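Local coordinates for alginate biosynthesis protein AlgX (PDB 4KNC), which takes part in the O-acetylation of the exopolysaccharide alginate and protects the polymer from degradation as it crosses the periplasm, at residues 377-382 / 405-410; 92-97 / 134-139; 234-239 / 290-295. All coordinates share one frame; numbering follows the deposited sequence.

How the contacts relate
Contacts 2 and 3 lie in the N-terminal SGNH hydrolase-like domain, and contact 1 lies in the C-terminal carbohydrate-binding module. Along the chain contact 2 closes first, then contact 3, then contact 1. Contact 3 joins strands 237-240 and 293-298 of the parallel sheet. Contact 2 ties helix 89-93 and the residues just after it to the loop before helix 153-169, and its centre is 32 Å from that of contact 3. Contact 1 joins the start of edge strand 380-386 to a loop. Its centre is 51 Å from that of contact 2, on the opposite side of the chain's centre. The acetyltransferase-like domain and the module that may bind alginate thus occupy separate parts of the chain.

Contact 1: residues 377-382 / 405-410; sequences NGRREQ and SDWADQ
In the beta-sheet carbohydrate-binding module, Trp-407 leans from a loop against Arg-379 and Arg-380, where edge strand 380-386 of an antiparallel sheet begins. This is a surface contact, and the six-membered end of the indole does the touching. Its CH2 atom lies 3.2 Å from the backbone O of Arg-380, which meets the ring obliquely. The same CH2 is 3.9 Å from CD of Arg-379. The Arg-379 chain turns about its CB-CG bond (chi2 -75°) and crosses the indole at about a right angle. Its guanidinium plane is turned 33° from that of the ring. Arg-402 adds a cation-pi contact to Trp-407. CB of Glu-381 stands farther off, 4.5 Å from CZ3 of Trp-407. OE2 of Glu-381 forms a salt bridge with Arg-311.

At the other end, the side-chain amides of Asn-377 and Gln-410 come together, but the modelled approach of ND2 to OE1 is too short and their pairing is doubtful. Each amide is also tied within its own segment. A type I beta turn runs from Trp-407 to Gln-410, and NE2 of Gln-410 reaches back to the O of Asp-406 at 3.1 Å. That acceptor lies in the plane of the Gln-410 amide. OD1 of Asn-377 closes an Asx turn by accepting from N of Arg-379 at 3.1 Å.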
loop_
_atom_site.group_PDB
_atom_site.type_symbol
_atom_site.label_atom_id
_atom_site.label_comp_id
_atom_site.label_asym_id
_atom_site.label_seq_id
_atom_site.Cartn_x
_atom_site.Cartn_y
_atom_site.Cartn_z
ATOM N N ASN A 377 -23.784 -26.191 -7.440
ATOM C CA ASN A 377 -23.998 -27.135 -6.346
ATOM C C ASN A 377 -24.643 -26.484 -5.121
ATOM O O ASN A 377 -24.610 -27.033 -4.020
ATOM C CB ASN A 377 -22.662 -27.747 -5.946
ATOM C CG ASN A 377 -21.596 -26.701 -5.744
ATOM O OD1 ASN A 377 -21.670 -25.901 -4.815
ATOM N ND2 ASN A 377 -20.604 -26.684 -6.627
ATOM N N GLY A 378 -25.217 -25.302 -5.313
ATOM C CA GLY A 378 -25.902 -24.610 -4.241
ATOM C C GLY A 378 -24.998 -23.885 -3.256
ATOM O O GLY A 378 -25.494 -23.188 -2.375
ATOM N N ARG A 379 -23.682 -24.047 -3.384
ATOM C CA ARG A 379 -22.752 -23.313 -2.521
ATOM C C ARG A 379 -22.649 -21.855 -2.945
ATOM O O ARG A 379 -22.983 -21.499 -4.076
ATOM C CB ARG A 379 -21.360 -23.947 -2.527
ATOM C CG ARG A 379 -21.150 -25.025 -1.478
ATOM C CD ARG A 379 -20.987 -24.421 -0.093
ATOM N NE ARG A 379 -20.656 -25.437 0.901
ATOM C CZ ARG A 379 -21.542 -26.024 1.701
ATOM N NH1 ARG A 379 -22.826 -25.691 1.635
ATOM N NH2 ARG A 379 -21.147 -26.944 2.572
ATOM N N ARG A 380 -22.168 -21.017 -2.034
ATOM C CA ARG A 380 -22.097 -19.586 -2.279
ATOM C C ARG A 380 -20.826 -18.994 -1.677
ATOM O O ARG A 380 -20.300 -19.505 -0.692
ATOM C CB ARG A 380 -23.311 -18.906 -1.659
ATOM C CG ARG A 380 -23.463 -19.209 -0.175
ATOM C CD ARG A 380 -24.694 -18.557 0.419
ATOM N NE ARG A 380 -24.616 -17.103 0.380
ATOM C CZ ARG A 380 -25.563 -16.294 0.844
ATOM N NH1 ARG A 380 -26.666 -16.798 1.379
ATOM N NH2 ARG A 380 -25.406 -14.977 0.769
ATOM N N GLU A 381 -20.332 -17.917 -2.274
ATOM C CA GLU A 381 -19.250 -17.154 -1.667
ATOM C C GLU A 381 -19.687 -15.710 -1.520
ATOM O O GLU A 381 -20.222 -15.127 -2.456
ATOM C CB GLU A 381 -17.972 -17.213 -2.506
ATOM C CG GLU A 381 -16.738 -16.863 -1.690
ATOM C CD GLU A 381 -15.687 -16.073 -2.453
ATOM O OE1 GLU A 381 -15.530 -16.253 -3.683
ATOM O OE2 GLU A 381 -15.006 -15.264 -1.798
ATOM N N GLN A 382 -19.466 -15.127 -0.349
ATOM C CA GLN A 382 -19.740 -13.713 -0.176
ATOM C C GLN A 382 -18.447 -12.909 -0.099
ATOM O O GLN A 382 -17.753 -12.923 0.914
ATOM C CB GLN A 382 -20.594 -13.478 1.062
ATOM C CG GLN A 382 -21.979 -14.058 0.944
ATOM C CD GLN A 382 -22.792 -13.856 2.191
ATOM O OE1 GLN A 382 -23.306 -14.812 2.769
ATOM N NE2 GLN A 382 -22.922 -12.605 2.617
ATOM N N SER A 405 -8.778 -24.490 -1.622
ATOM C CA SER A 405 -8.609 -25.937 -1.726
ATOM C C SER A 405 -9.784 -26.681 -2.373
ATOM O O SER A 405 -9.579 -27.630 -3.133
ATOM C CB SER A 405 -8.306 -26.525 -0.342
ATOM N N ASP A 406 -11.007 -26.242 -2.088
ATOM C CA ASP A 406 -12.192 -26.979 -2.520
ATOM C C ASP A 406 -13.173 -26.132 -3.326
ATOM O O ASP A 406 -14.342 -26.490 -3.456
ATOM C CB ASP A 406 -12.919 -27.570 -1.308
ATOM N N TRP A 407 -12.705 -25.014 -3.866
ATOM C CA TRP A 407 -13.598 -24.104 -4.580
ATOM C C TRP A 407 -13.239 -23.932 -6.057
ATOM O O TRP A 407 -14.102 -23.621 -6.882
ATOM C CB TRP A 407 -13.647 -22.743 -3.875
ATOM C CG TRP A 407 -14.343 -22.788 -2.550
ATOM C CD1 TRP A 407 -13.811 -23.180 -1.357
ATOM C CD2 TRP A 407 -15.707 -22.426 -2.281
ATOM N NE1 TRP A 407 -14.757 -23.088 -0.364
ATOM C CE2 TRP A 407 -15.927 -22.624 -0.904
ATOM C CE3 TRP A 407 -16.762 -21.952 -3.072
ATOM C CZ2 TRP A 407 -17.159 -22.369 -0.300
ATOM C CZ3 TRP A 407 -17.986 -21.696 -2.466
ATOM C CH2 TRP A 407 -18.172 -21.906 -1.096
ATOM N N ALA A 408 -11.968 -24.149 -6.386
ATOM C CA ALA A 408 -11.464 -23.931 -7.738
ATOM C C ALA A 408 -12.187 -24.769 -8.794
ATOM O O ALA A 408 -12.172 -24.450 -9.985
ATOM C CB ALA A 408 -9.965 -24.205 -7.785
ATOM N N ASP A 409 -12.834 -25.833 -8.338
ATOM C CA ASP A 409 -13.447 -26.815 -9.216
ATOM C C ASP A 409 -14.902 -26.500 -9.580
ATOM O O ASP A 409 -15.405 -26.974 -10.600
ATOM C CB ASP A 409 -13.371 -28.185 -8.544
ATOM N N GLN A 410 -15.573 -25.702 -8.752
ATOM C CA GLN A 410 -17.017 -25.503 -8.890
ATOM C C GLN A 410 -17.423 -24.815 -10.191
ATOM O O GLN A 410 -16.654 -24.035 -10.758
ATOM C CB GLN A 410 -17.571 -24.738 -7.689
ATOM C CG GLN A 410 -17.094 -25.274 -6.348
ATOM C CD GLN A 410 -17.423 -26.745 -6.143
ATOM O OE1 GLN A 410 -18.367 -27.276 -6.732
ATOM N NE2 GLN A 410 -16.644 -27.409 -5.297
#

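Contact 2: residues 92-97 / 134-139; sequences VNREKL and LFDEKE
The backbone O of Val-92 accepts from N of Glu-137 at 2.9 Å. It also accepts a hydrogen bond from a water, and this water links three backbone groups. The water donates to O of Val-92 and O of Glu-137, and accepts from N of Glu-95 at 2.9 Å.

ND2 of Asn-93 donates to OE2 of Glu-137 at 2.9 Å. It comes from above the carboxylate plane, and the amide and carboxylate planes are 85° apart. CG of Glu-137 sits between its backbone N and carbonyl carbon (chi1 75°), and the rest of the chain extends toward Asn-93. Glu-137 has further partners: OE2 accepts from N of Tyr-143, and OE1 pairs with Arg-158. OD1 of Asn-93 accepts from N of Tyr-144.

These bonds join helix 89-93 and the residues just after it to the loop before helix 153-169 in the SGNH hydrolase-like domain. The side chain of Asn-93 is about 10 Å from that of Asp-148, an inferred active-site residue.

Next along the chain, the extended Arg-94 places NH1 3.3 Å from OD2 of Asp-136 in a salt bridge. Asp-136 OD1 is only 2.6 Å from OE2 of Glu-95, and the two carboxylates are nearly coplanar. Glu-95 OE1 forms a salt bridge with Lys-102. CG2 of Val-92 packs 4.2 Å from CD1 of Phe-135.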
loop_
_atom_site.group_PDB
_atom_site.type_symbol
_atom_site.label_atom_id
_atom_site.label_comp_id
_atom_site.label_asym_id
_atom_site.label_seq_id
_atom_site.Cartn_x
_atom_site.Cartn_y
_atom_site.Cartn_z
ATOM N N VAL A 92 14.435 3.116 14.652
ATOM C CA VAL A 92 15.242 4.235 14.171
ATOM C C VAL A 92 15.560 5.227 15.285
ATOM O O VAL A 92 16.710 5.662 15.462
ATOM C CB VAL A 92 14.565 4.965 13.000
ATOM C CG1 VAL A 92 15.370 6.183 12.611
ATOM C CG2 VAL A 92 14.414 4.033 11.798
ATOM N N ASN A 93 14.532 5.583 16.044
ATOM C CA ASN A 93 14.670 6.600 17.071
ATOM C C ASN A 93 14.678 6.026 18.485
ATOM O O ASN A 93 14.236 6.684 19.432
ATOM C CB ASN A 93 13.586 7.663 16.913
ATOM C CG ASN A 93 13.856 8.594 15.740
ATOM O OD1 ASN A 93 13.077 8.649 14.776
ATOM N ND2 ASN A 93 14.962 9.344 15.821
ATOM N N ARG A 94 15.171 4.792 18.608
ATOM C CA ARG A 94 15.494 4.199 19.908
ATOM C C ARG A 94 16.012 5.207 20.950
ATOM O O ARG A 94 15.513 5.250 22.071
ATOM C CB ARG A 94 16.530 3.085 19.736
ATOM C CG ARG A 94 16.855 2.346 21.027
ATOM C CD ARG A 94 18.066 1.442 20.873
ATOM N NE ARG A 94 18.170 0.506 21.987
ATOM C CZ ARG A 94 19.195 -0.315 22.177
ATOM N NH1 ARG A 94 20.209 -0.309 21.325
ATOM N NH2 ARG A 94 19.206 -1.138 23.216
ATOM N N GLU A 95 16.996 6.023 20.576
ATOM C CA GLU A 95 17.673 6.891 21.550
ATOM C C GLU A 95 16.796 7.979 22.170
ATOM O O GLU A 95 17.184 8.593 23.162
ATOM C CB GLU A 95 18.958 7.508 20.970
ATOM C CG GLU A 95 20.064 6.477 20.639
ATOM C CD GLU A 95 20.359 5.499 21.785
ATOM O OE1 GLU A 95 20.399 5.923 22.954
ATOM O OE2 GLU A 95 20.559 4.293 21.524
ATOM N N LYS A 96 15.620 8.221 21.598
ATOM C CA LYS A 96 14.702 9.213 22.164
ATOM C C LYS A 96 13.895 8.644 23.337
ATOM O O LYS A 96 13.196 9.376 24.042
ATOM C CB LYS A 96 13.769 9.749 21.081
ATOM C CG LYS A 96 14.504 10.324 19.863
ATOM C CD LYS A 96 15.240 11.608 20.203
ATOM C CE LYS A 96 15.776 12.276 18.941
ATOM N NZ LYS A 96 16.462 13.566 19.231
ATOM N N LEU A 97 13.997 7.334 23.541
ATOM C CA LEU A 97 13.325 6.659 24.651
ATOM C C LEU A 97 13.859 7.091 26.017
ATOM O O LEU A 97 15.006 7.516 26.141
ATOM C CB LEU A 97 13.481 5.141 24.503
ATOM C CG LEU A 97 12.702 4.583 23.309
ATOM C CD1 LEU A 97 12.973 3.120 23.136
ATOM C CD2 LEU A 97 11.197 4.845 23.491
ATOM N N LEU A 134 20.306 2.924 9.161
ATOM C CA LEU A 134 19.674 4.107 9.741
ATOM C C LEU A 134 19.172 3.883 11.164
ATOM O O LEU A 134 18.678 4.815 11.799
ATOM C CB LEU A 134 18.511 4.587 8.866
ATOM C CG LEU A 134 18.860 4.789 7.398
ATOM C CD1 LEU A 134 17.643 5.331 6.644
ATOM C CD2 LEU A 134 20.075 5.724 7.279
ATOM N N PHE A 135 19.281 2.652 11.655
ATOM C CA PHE A 135 18.725 2.311 12.966
ATOM C C PHE A 135 19.522 2.936 14.104
ATOM O O PHE A 135 20.714 3.223 13.961
ATOM C CB PHE A 135 18.702 0.800 13.186
ATOM C CG PHE A 135 17.727 0.060 12.314
ATOM C CD1 PHE A 135 16.984 0.718 11.347
ATOM C CD2 PHE A 135 17.567 -1.310 12.463
ATOM C CE1 PHE A 135 16.095 0.022 10.541
ATOM C CE2 PHE A 135 16.685 -2.008 11.669
ATOM C CZ PHE A 135 15.945 -1.347 10.705
ATOM N N ASP A 136 18.856 3.119 15.238
ATOM C CA ASP A 136 19.479 3.676 16.431
ATOM C C ASP A 136 20.242 4.954 16.095
ATOM O O ASP A 136 21.358 5.158 16.554
ATOM C CB ASP A 136 20.432 2.646 17.053
ATOM C CG ASP A 136 20.581 2.833 18.542
ATOM O OD1 ASP A 136 20.053 3.844 19.045
ATOM O OD2 ASP A 136 21.203 1.977 19.208
ATOM N N GLU A 137 19.645 5.796 15.264
ATOM C CA GLU A 137 20.354 6.930 14.684
ATOM C C GLU A 137 20.738 7.958 15.739
ATOM O O GLU A 137 20.093 8.066 16.788
ATOM C CB GLU A 137 19.467 7.622 13.645
ATOM C CG GLU A 137 18.359 8.468 14.301
ATOM C CD GLU A 137 17.539 9.273 13.304
ATOM O OE1 GLU A 137 17.651 9.043 12.074
ATOM O OE2 GLU A 137 16.777 10.143 13.763
ATOM N N LYS A 138 21.789 8.717 15.446
ATOM C CA LYS A 138 22.026 9.992 16.121
ATOM C C LYS A 138 22.180 11.078 15.064
ATOM O O LYS A 138 23.217 11.192 14.409
ATOM C CB LYS A 138 23.247 9.926 17.037
ATOM C CG LYS A 138 23.046 9.011 18.237
ATOM N N GLU A 139 21.117 11.851 14.885
ATOM C CA GLU A 139 21.028 12.834 13.818
ATOM C C GLU A 139 20.450 14.090 14.407
ATOM O O GLU A 139 19.665 14.020 15.342
ATOM C CB GLU A 139 20.067 12.344 12.738
ATOM C CG GLU A 139 20.564 11.133 11.975
ATOM C CD GLU A 139 21.689 11.473 11.016
ATOM O OE1 GLU A 139 21.826 12.658 10.645
ATOM O OE2 GLU A 139 22.429 10.544 10.630
HETATM O O HOH W 1 17.929 6.746 17.895
#

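Contact 3: residues 234-239 / 290-295; sequences NPQIAL and PPKILI
Strands 237-240 and 293-298 pair in parallel at the middle of the sheet of the SGNH hydrolase-like domain. The backbone ladder comes first. O of Gln-236 accepts from N of Ile-293, and N of Ala-238 donates to O of Ile-293 at 3.0 Å. N of Ile-295 then donates to O of Ala-238 at 2.8 Å.

On one face, Ile-237 lies alongside Ile-293, and its CG2 meets CD1 of Ile-295 at 3.7 Å. CD1 of Leu-239 touches CG2 of Ile-295 at 3.7 Å. On the other face, CB of Ala-238 packs on CB of Pro-291 and CD1 of Leu-294, with Tyr-280 of helix 275-282 against all three residues.

At the entry to the strands, Gln-236 and Lys-292 run side by side. The lysine chain bends at chi2 and again at chi4 (-71°), which turns NZ back to the glutamine. There NZ donates to Gln-236 OE1 at 3.0 Å, from above the carbonyl plane.

Strand 263-265 flanks the pair beyond 237-240, and strand 80-85 flanks it beyond 293-298. Leu-239 stands about 11 Å from Ser-243, the inferred nucleophile, measured between side chains. The Gln-236 amide is itself held: its NE2 donates to O of Asn-234 at 3.2 Å.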
loop_
_atom_site.group_PDB
_atom_site.type_symbol
_atom_site.label_atom_id
_atom_site.label_comp_id
_atom_site.label_asym_id
_atom_site.label_seq_id
_atom_site.Cartn_x
_atom_site.Cartn_y
_atom_site.Cartn_z
ATOM N N ASN A 234 10.191 8.089 -22.091
ATOM C CA ASN A 234 9.111 8.025 -21.102
ATOM C C ASN A 234 9.616 7.609 -19.711
ATOM O O ASN A 234 10.589 6.869 -19.612
ATOM C CB ASN A 234 8.012 7.065 -21.569
ATOM C CG ASN A 234 7.254 7.581 -22.786
ATOM O OD1 ASN A 234 7.750 8.419 -23.545
ATOM N ND2 ASN A 234 6.040 7.073 -22.977
ATOM N N PRO A 235 8.959 8.094 -18.635
ATOM C CA PRO A 235 9.232 7.614 -17.270
ATOM C C PRO A 235 8.967 6.122 -17.143
ATOM O O PRO A 235 8.021 5.614 -17.739
ATOM C CB PRO A 235 8.238 8.408 -16.409
ATOM C CG PRO A 235 8.044 9.678 -17.175
ATOM C CD PRO A 235 8.025 9.232 -18.628
ATOM N N GLN A 236 9.792 5.431 -16.363
ATOM C CA GLN A 236 9.810 3.973 -16.362
ATOM C C GLN A 236 9.718 3.406 -14.951
ATOM O O GLN A 236 9.786 2.187 -14.763
ATOM C CB GLN A 236 11.103 3.484 -17.024
ATOM C CG GLN A 236 11.213 3.862 -18.495
ATOM C CD GLN A 236 10.114 3.227 -19.319
ATOM O OE1 GLN A 236 9.645 2.134 -19.000
ATOM N NE2 GLN A 236 9.683 3.915 -20.373
ATOM N N ILE A 237 9.587 4.297 -13.965
ATOM C CA ILE A 237 9.516 3.909 -12.554
ATOM C C ILE A 237 8.272 4.511 -11.891
ATOM O O ILE A 237 8.028 5.707 -11.998
ATOM C CB ILE A 237 10.767 4.361 -11.762
ATOM C CG1 ILE A 237 12.052 3.876 -12.454
ATOM C CG2 ILE A 237 10.689 3.843 -10.329
ATOM C CD1 ILE A 237 13.328 4.165 -11.663
ATOM N N ALA A 238 7.494 3.668 -11.218
ATOM C CA ALA A 238 6.254 4.085 -10.580
ATOM C C ALA A 238 6.315 3.780 -9.102
ATOM O O ALA A 238 6.887 2.775 -8.689
ATOM C CB ALA A 238 5.072 3.367 -11.206
ATOM N N LEU A 239 5.719 4.660 -8.311
ATOM C CA LEU A 239 5.711 4.531 -6.873
ATOM C C LEU A 239 4.278 4.380 -6.398
ATOM O O LEU A 239 3.416 5.205 -6.715
ATOM C CB LEU A 239 6.343 5.773 -6.242
ATOM C CG LEU A 239 6.286 5.916 -4.722
ATOM C CD1 LEU A 239 6.938 4.732 -4.015
ATOM C CD2 LEU A 239 6.943 7.222 -4.312
ATOM N N PRO A 290 3.365 -0.141 -19.086
ATOM C CA PRO A 290 3.792 -0.635 -17.768
ATOM C C PRO A 290 5.197 -0.170 -17.395
ATOM O O PRO A 290 6.076 -0.098 -18.255
ATOM C CB PRO A 290 3.753 -2.164 -17.926
ATOM C CG PRO A 290 3.799 -2.415 -19.411
ATOM C CD PRO A 290 3.101 -1.234 -20.039
ATOM N N PRO A 291 5.413 0.136 -16.113
ATOM C CA PRO A 291 6.743 0.568 -15.683
ATOM C C PRO A 291 7.709 -0.597 -15.739
ATOM O O PRO A 291 7.269 -1.739 -15.640
ATOM C CB PRO A 291 6.519 0.952 -14.224
ATOM C CG PRO A 291 5.418 0.005 -13.774
ATOM C CD PRO A 291 4.501 -0.091 -14.976
ATOM N N LYS A 292 9.000 -0.312 -15.895
ATOM C CA LYS A 292 10.041 -1.324 -15.768
ATOM C C LYS A 292 10.214 -1.670 -14.293
ATOM O O LYS A 292 10.541 -2.799 -13.932
ATOM C CB LYS A 292 11.366 -0.772 -16.305
ATOM C CG LYS A 292 11.305 -0.306 -17.746
ATOM C CD LYS A 292 11.298 -1.491 -18.697
ATOM C CE LYS A 292 11.223 -1.047 -20.149
ATOM N NZ LYS A 292 9.877 -0.491 -20.484
ATOM N N ILE A 293 10.005 -0.671 -13.441
ATOM C CA ILE A 293 10.197 -0.825 -12.005
ATOM C C ILE A 293 8.990 -0.264 -11.234
ATOM O O ILE A 293 8.501 0.835 -11.517
ATOM C CB ILE A 293 11.498 -0.127 -11.516
ATOM C CG1 ILE A 293 12.713 -0.580 -12.333
ATOM C CG2 ILE A 293 11.724 -0.377 -10.016
ATOM C CD1 ILE A 293 14.018 0.033 -11.874
ATOM N N LEU A 294 8.512 -1.044 -10.280
ATOM C CA LEU A 294 7.406 -0.647 -9.422
ATOM C C LEU A 294 7.906 -0.621 -7.986
ATOM O O LEU A 294 8.344 -1.648 -7.458
ATOM C CB LEU A 294 6.246 -1.644 -9.554
ATOM C CG LEU A 294 5.001 -1.427 -8.681
ATOM C CD1 LEU A 294 4.352 -0.085 -8.978
ATOM C CD2 LEU A 294 4.004 -2.559 -8.903
ATOM N N ILE A 295 7.867 0.549 -7.366
ATOM C CA ILE A 295 8.265 0.683 -5.970
ATOM C C ILE A 295 7.027 0.698 -5.059
ATOM O O ILE A 295 6.089 1.456 -5.284
ATOM C CB ILE A 295 9.049 1.988 -5.748
ATOM C CG1 ILE A 295 10.251 2.063 -6.690
ATOM C CG2 ILE A 295 9.509 2.112 -4.296
ATOM C CD1 ILE A 295 10.885 3.432 -6.690
#